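Local coordinates for glycosyl hydrolase family 62 protein (Coprinopsis cinerea, PDB 5B6T), which probably hydrolyses arabinoxylan side chains as a family 62 alpha-L-arabinofuranosidase, releasing L-arabinofuranose units from this hemicellulose, at residues A[37-42]-A[54-59]; A[32-37]-A[111-116]. All coordinates share one frame; numbering follows the deposited sequence.

Interaction 1: residues A[37-42]-A[54-59]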
loop_
_atom_site.group_PDB
_atom_site.type_symbol
_atom_site.label_atom_id
_atom_site.label_comp_id
_atom_site.label_asym_id
_atom_site.label_seq_id
_atom_site.Cartn_x
_atom_site.Cartn_y
_atom_site.Cartn_z
ATOM N N ARG A 37 12.398 -3.568 -15.267
ATOM C CA ARG A 37 11.678 -4.605 -14.569
ATOM C C ARG A 37 10.732 -4.026 -13.542
ATOM O O ARG A 37 10.994 -2.962 -12.952
ATOM C CB ARG A 37 12.641 -5.548 -13.809
ATOM C CG ARG A 37 13.696 -6.260 -14.629
ATOM C CD ARG A 37 14.561 -7.123 -13.728
ATOM N NE ARG A 37 13.874 -8.320 -13.252
ATOM C CZ ARG A 37 13.620 -9.405 -14.001
ATOM N NH1 ARG A 37 13.982 -9.452 -15.271
ATOM N NH2 ARG A 37 13.004 -10.445 -13.466
ATOM N N TRP A 38 9.657 -4.763 -13.308
ATOM C CA TRP A 38 8.780 -4.531 -12.171
ATOM C C TRP A 38 9.387 -5.154 -10.938
ATOM O O TRP A 38 9.905 -6.273 -10.985
ATOM C CB TRP A 38 7.407 -5.154 -12.443
ATOM C CG TRP A 38 6.727 -4.448 -13.579
ATOM C CD1 TRP A 38 6.618 -4.859 -14.866
ATOM C CD2 TRP A 38 6.101 -3.164 -13.506
ATOM N NE1 TRP A 38 5.933 -3.904 -15.615
ATOM C CE2 TRP A 38 5.619 -2.849 -14.799
ATOM C CE3 TRP A 38 5.936 -2.229 -12.477
ATOM C CZ2 TRP A 38 4.973 -1.641 -15.081
ATOM C CZ3 TRP A 38 5.274 -1.030 -12.765
ATOM C CH2 TRP A 38 4.814 -0.755 -14.052
ATOM N N HIS A 39 9.286 -4.427 -9.831
ATOM C CA HIS A 39 9.757 -4.891 -8.532
ATOM C C HIS A 39 8.555 -4.802 -7.604
ATOM O O HIS A 39 8.105 -3.707 -7.272
ATOM C CB HIS A 39 10.900 -4.023 -8.012
ATOM C CG HIS A 39 12.031 -3.938 -8.972
ATOM N ND1 HIS A 39 13.123 -4.775 -8.934
ATOM C CD2 HIS A 39 12.203 -3.150 -10.057
ATOM C CE1 HIS A 39 13.935 -4.490 -9.938
ATOM N NE2 HIS A 39 13.390 -3.516 -10.645
ATOM N N VAL A 40 8.041 -5.957 -7.206
ATOM C CA VAL A 40 6.875 -6.004 -6.356
ATOM C C VAL A 40 7.293 -6.571 -4.991
ATOM O O VAL A 40 7.975 -7.610 -4.917
ATOM C CB VAL A 40 5.760 -6.872 -6.972
ATOM C CG1 VAL A 40 4.609 -7.132 -5.991
ATOM C CG2 VAL A 40 5.255 -6.260 -8.289
ATOM N N PHE A 41 6.881 -5.895 -3.930
ATOM C CA PHE A 41 6.998 -6.424 -2.568
ATOM C C PHE A 41 5.616 -6.672 -2.044
ATOM O O PHE A 41 4.725 -5.867 -2.277
ATOM C CB PHE A 41 7.724 -5.405 -1.672
ATOM C CG PHE A 41 9.127 -5.131 -2.105
ATOM C CD1 PHE A 41 9.404 -4.313 -3.187
ATOM C CD2 PHE A 41 10.183 -5.742 -1.442
ATOM C CE1 PHE A 41 10.712 -4.123 -3.618
ATOM C CE2 PHE A 41 11.481 -5.509 -1.838
ATOM C CZ PHE A 41 11.744 -4.687 -2.909
ATOM N N ALA A 42 5.411 -7.803 -1.355
ATOM C CA ALA A 42 4.081 -8.149 -0.887
ATOM C C ALA A 42 4.178 -8.865 0.440
ATOM O O ALA A 42 5.237 -9.430 0.760
ATOM C CB ALA A 42 3.389 -9.036 -1.928
ATOM N N TYR A 54 9.653 -10.662 -2.281
ATOM C CA TYR A 54 10.070 -9.837 -3.388
ATOM C C TYR A 54 9.869 -10.639 -4.673
ATOM O O TYR A 54 10.216 -11.842 -4.742
ATOM C CB TYR A 54 11.536 -9.446 -3.240
ATOM C CG TYR A 54 12.167 -8.834 -4.458
ATOM C CD1 TYR A 54 11.843 -7.536 -4.850
ATOM C CD2 TYR A 54 13.139 -9.511 -5.208
ATOM C CE1 TYR A 54 12.418 -6.954 -5.964
ATOM C CE2 TYR A 54 13.706 -8.929 -6.330
ATOM C CZ TYR A 54 13.366 -7.641 -6.699
ATOM O OH TYR A 54 13.949 -7.059 -7.810
ATOM N N ILE A 55 9.244 -9.984 -5.653
ATOM C CA ILE A 55 8.878 -10.592 -6.920
ATOM C C ILE A 55 9.300 -9.640 -8.029
ATOM O O ILE A 55 9.007 -8.465 -7.942
ATOM C CB ILE A 55 7.353 -10.815 -6.998
ATOM C CG1 ILE A 55 6.813 -11.472 -5.706
ATOM C CG2 ILE A 55 6.999 -11.632 -8.244
ATOM C CD1 ILE A 55 5.286 -11.519 -5.622
ATOM N N SER A 56 9.995 -10.118 -9.062
ATOM C CA SER A 56 10.388 -9.230 -10.138
ATOM C C SER A 56 10.171 -9.906 -11.491
ATOM O O SER A 56 10.297 -11.120 -11.618
ATOM C CB SER A 56 11.834 -8.752 -9.944
ATOM O OG SER A 56 12.284 -7.867 -10.964
ATOM N N PHE A 57 9.806 -9.097 -12.468
ATOM C CA PHE A 57 9.435 -9.594 -13.796
ATOM C C PHE A 57 9.500 -8.436 -14.787
ATOM O O PHE A 57 9.334 -7.264 -14.429
ATOM C CB PHE A 57 8.020 -10.225 -13.775
ATOM C CG PHE A 57 6.989 -9.408 -13.056
ATOM C CD1 PHE A 57 6.804 -9.547 -11.696
ATOM C CD2 PHE A 57 6.206 -8.488 -13.749
ATOM C CE1 PHE A 57 5.874 -8.782 -11.035
ATOM C CE2 PHE A 57 5.273 -7.723 -13.094
ATOM C CZ PHE A 57 5.104 -7.873 -11.729
ATOM N N THR A 58 9.725 -8.769 -16.051
ATOM C CA THR A 58 9.853 -7.731 -17.063
ATOM C C THR A 58 8.508 -7.249 -17.576
ATOM O O THR A 58 8.374 -6.069 -17.889
ATOM C CB THR A 58 10.683 -8.206 -18.277
ATOM O OG1 THR A 58 10.083 -9.387 -18.792
ATOM C CG2 THR A 58 12.108 -8.507 -17.902
ATOM N N ASP A 59 7.518 -8.146 -17.638
ATOM C CA ASP A 59 6.254 -7.955 -18.371
ATOM C C ASP A 59 5.124 -8.501 -17.513
ATOM O O ASP A 59 5.298 -9.534 -16.863
ATOM C CB ASP A 59 6.406 -8.632 -19.788
ATOM C CG ASP A 59 5.196 -9.461 -20.257
ATOM O OD1 ASP A 59 4.029 -9.215 -19.907
ATOM O OD2 ASP A 59 5.402 -10.363 -21.100
#
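The carbonyl oxygen W38 O takes the backbone N-H of F57 and, in one of the two S56 conformers, the S56 hydroxyl, with S56 OG to W38 O at 2.9 Å and tilted from the carbonyl plane. S56 OG in turn accepts a hydrogen bond from R37 NE at 2.8 Å. The R37 chain bends at chi3 (73°), which brings the guanidinium across the backbone at F57 and T58. Replacing R37 with an alanine would probably leave the S56 hydroxyl without this donor and the F57-T58 backbone without the guanidinium that lies against it. On the same sheet face, H39 ND1 and Y54 OH share a 2.7 Å hydrogen bond at the ring rims, their side chains running alongside. Y54 CD1 lies 3.4 Å from F41 CZ over the F41 ring, completing an aromatic cluster. On the other face, W38 CB sits over the F57 ring in a CH-pi contact, 3.7 Å from its centroid, while V40 CG2 meets F57 CE1. W38-F57 and V40-I55 are hydrogen-bonded antiparallel pairs. This hairpin forms the middle of a four-stranded sheet, a blade of the family's five-bladed beta-propeller, flanked by strands 25-34 and 68-70; F41 reaches strand 82-89 of the next sheet.

Interaction 2: residues A[32-37]-A[111-116]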
loop_
_atom_site.group_PDB
_atom_site.type_symbol
_atom_site.label_atom_id
_atom_site.label_comp_id
_atom_site.label_asym_id
_atom_site.label_seq_id
_atom_site.Cartn_x
_atom_site.Cartn_y
_atom_site.Cartn_z
ATOM N N VAL A 32 7.371 -0.746 -7.923
ATOM C CA VAL A 32 8.132 0.209 -8.739
ATOM C C VAL A 32 8.660 -0.477 -9.991
ATOM O O VAL A 32 8.937 -1.681 -9.991
ATOM C CB VAL A 32 9.319 0.855 -7.982
ATOM C CG1 VAL A 32 8.816 1.733 -6.849
ATOM C CG2 VAL A 32 10.319 -0.157 -7.452
ATOM N N TYR A 33 8.782 0.328 -11.045
ATOM C CA TYR A 33 9.443 -0.085 -12.289
ATOM C C TYR A 33 10.813 0.557 -12.312
ATOM O O TYR A 33 10.931 1.774 -12.202
ATOM C CB TYR A 33 8.644 0.354 -13.500
ATOM C CG TYR A 33 9.119 -0.284 -14.803
ATOM C CD1 TYR A 33 8.797 -1.592 -15.105
ATOM C CD2 TYR A 33 9.870 0.440 -15.731
ATOM C CE1 TYR A 33 9.198 -2.176 -16.293
ATOM C CE2 TYR A 33 10.305 -0.140 -16.906
ATOM C CZ TYR A 33 9.952 -1.436 -17.200
ATOM O OH TYR A 33 10.340 -2.004 -18.410
ATOM N N HIS A 34 11.848 -0.270 -12.406
ATOM C CA HIS A 34 13.226 0.220 -12.316
ATOM C C HIS A 34 14.117 -0.642 -13.173
ATOM O O HIS A 34 14.073 -1.891 -13.095
ATOM C CB HIS A 34 13.707 0.196 -10.862
ATOM C CG HIS A 34 15.168 0.462 -10.689
ATOM N ND1 HIS A 34 15.694 1.720 -10.775
ATOM C CD2 HIS A 34 16.207 -0.367 -10.447
ATOM C CE1 HIS A 34 16.999 1.672 -10.571
ATOM N NE2 HIS A 34 17.338 0.416 -10.382
ATOM N N ASP A 35 14.912 0.032 -13.997
ATOM C CA ASP A 35 15.802 -0.639 -14.934
ATOM C C ASP A 35 15.174 -1.816 -15.661
ATOM O O ASP A 35 15.683 -2.922 -15.657
ATOM C CB ASP A 35 17.079 -1.022 -14.200
ATOM C CG ASP A 35 17.963 0.181 -13.953
ATOM O OD1 ASP A 35 17.639 1.276 -14.488
ATOM O OD2 ASP A 35 18.969 0.042 -13.234
ATOM N N GLY A 36 14.036 -1.550 -16.288
ATOM C CA GLY A 36 13.404 -2.480 -17.181
ATOM C C GLY A 36 12.619 -3.617 -16.576
ATOM O O GLY A 36 12.226 -4.544 -17.283
ATOM N N ARG A 37 12.398 -3.568 -15.267
ATOM C CA ARG A 37 11.678 -4.605 -14.569
ATOM C C ARG A 37 10.732 -4.026 -13.542
ATOM O O ARG A 37 10.994 -2.962 -12.952
ATOM C CB ARG A 37 12.641 -5.548 -13.809
ATOM C CG ARG A 37 13.696 -6.260 -14.629
ATOM C CD ARG A 37 14.561 -7.123 -13.728
ATOM N NE ARG A 37 13.874 -8.320 -13.252
ATOM C CZ ARG A 37 13.620 -9.405 -14.001
ATOM N NH1 ARG A 37 13.982 -9.452 -15.271
ATOM N NH2 ARG A 37 13.004 -10.445 -13.466
ATOM N N ASP A 111 20.606 -1.439 -3.267
ATOM C CA ASP A 111 20.300 -2.048 -4.582
ATOM C C ASP A 111 19.013 -2.861 -4.514
ATOM O O ASP A 111 18.990 -3.939 -3.939
ATOM C CB ASP A 111 21.478 -2.937 -5.002
ATOM C CG ASP A 111 21.265 -3.619 -6.339
ATOM O OD1 ASP A 111 20.336 -3.215 -7.087
ATOM O OD2 ASP A 111 22.104 -4.518 -6.624
ATOM N N ILE A 112 17.950 -2.339 -5.142
ATOM C CA ILE A 112 16.655 -3.022 -5.149
ATOM C C ILE A 112 16.726 -4.391 -5.821
ATOM O O ILE A 112 15.949 -5.297 -5.497
ATOM C CB ILE A 112 15.559 -2.136 -5.803
ATOM C CG1 ILE A 112 14.148 -2.689 -5.504
ATOM C CG2 ILE A 112 15.775 -1.977 -7.304
ATOM C CD1 ILE A 112 13.066 -1.746 -5.969
ATOM N N ASN A 113 17.680 -4.555 -6.736
ATOM C CA ASN A 113 17.930 -5.851 -7.382
ATOM C C ASN A 113 18.625 -6.882 -6.515
ATOM O O ASN A 113 18.896 -7.981 -6.980
ATOM C CB ASN A 113 18.731 -5.658 -8.680
ATOM C CG ASN A 113 17.865 -5.189 -9.813
ATOM O OD1 ASN A 113 18.046 -4.096 -10.319
ATOM N ND2 ASN A 113 16.926 -6.026 -10.221
ATOM N N ASN A 114 18.941 -6.531 -5.260
ATOM C CA ASN A 114 19.555 -7.476 -4.329
ATOM C C ASN A 114 18.629 -7.753 -3.160
ATOM O O ASN A 114 18.814 -7.208 -2.080
ATOM C CB ASN A 114 20.907 -6.951 -3.801
ATOM C CG ASN A 114 21.620 -7.989 -2.992
ATOM O OD1 ASN A 114 21.438 -9.195 -3.243
ATOM N ND2 ASN A 114 22.394 -7.568 -1.996
ATOM N N PRO A 115 17.659 -8.661 -3.338
ATOM C CA PRO A 115 16.740 -8.880 -2.228
ATOM C C PRO A 115 17.431 -9.436 -0.980
ATOM O O PRO A 115 16.960 -9.215 0.146
ATOM C CB PRO A 115 15.740 -9.878 -2.806
ATOM C CG PRO A 115 16.419 -10.497 -4.010
ATOM C CD PRO A 115 17.242 -9.371 -4.560
ATOM N N ALA A 116 18.559 -10.113 -1.150
ATOM C CA ALA A 116 19.293 -10.638 0.001
ATOM C C ALA A 116 19.866 -9.550 0.903
ATOM O O ALA A 116 20.256 -9.851 2.048
ATOM C CB ALA A 116 20.416 -11.561 -0.466
HETATM O O HOH W 1 16.078 -4.227 -12.675
#
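V32 opens the contact with its CG2 methyl, which meets I112 CD1 at 3.5 Å, the two side chains crossing at an angle. I112 can reach this far because its chain is fully extended: CG1 stands anti to the backbone N (chi1 -166°) and CD1 continues outward. The same residue sends its other branch to H34, where I112 CG2 lies 3.6 Å from H34 CD2, the side chains passing in opposite directions. The imidazole of H34 is packed further by D35 CG over one face and by an edge-to-face contact with W95. At the ring edge, N113 OD1 lies more loosely, 4.2 Å from H34 CD2 near the ring plane, with the ring and amide planes 39° apart. H34 O lies in reach of a water that also sits 3.1 Å from N113 OD1 and could bridge the two, although it has more acceptors near it than protons to give; H34 O also accepts from H39 NE2. Beyond H34 the chain reverses in a type I' turn, D35 and G36 both having positive phi, and R37 begins the next strand. R37 CD merely brushes N113 ND2.

The partner loop has its own bracing. D111 to N114 is a type I turn, and N113 N donates to D111 OD1 at 3.0 Å, an Asx turn in which the carboxylate is met from above its plane. This probably steadies the backbone that presents I112 and N113. No direct hydrogen bond or salt bridge joins the two segments, so a small apolar patch built round I112, with polar and possibly water-mediated contacts at its rim, holds the end of strand 25-34 against the loop after strand 104-109.

How the interactions relate
From the N terminus, strand 25-34 ends in the 34-37 turn, which passes directly into strand 37-46; R37 belongs to both interactions. Interaction 1 closes a short loop of 11 residues, pairing the two strands of one hairpin. Interaction 2 closes a much longer one, with 73 residues between its segments, and the hairpin of interaction 1 falls within that span. The first contact is internal to a sheet, whereas the second carries that sheet across to the loop between strands 104-109 and 122-123 of the following sheet. H39 links them: its backbone pairs with V32, and its ring packs against N113.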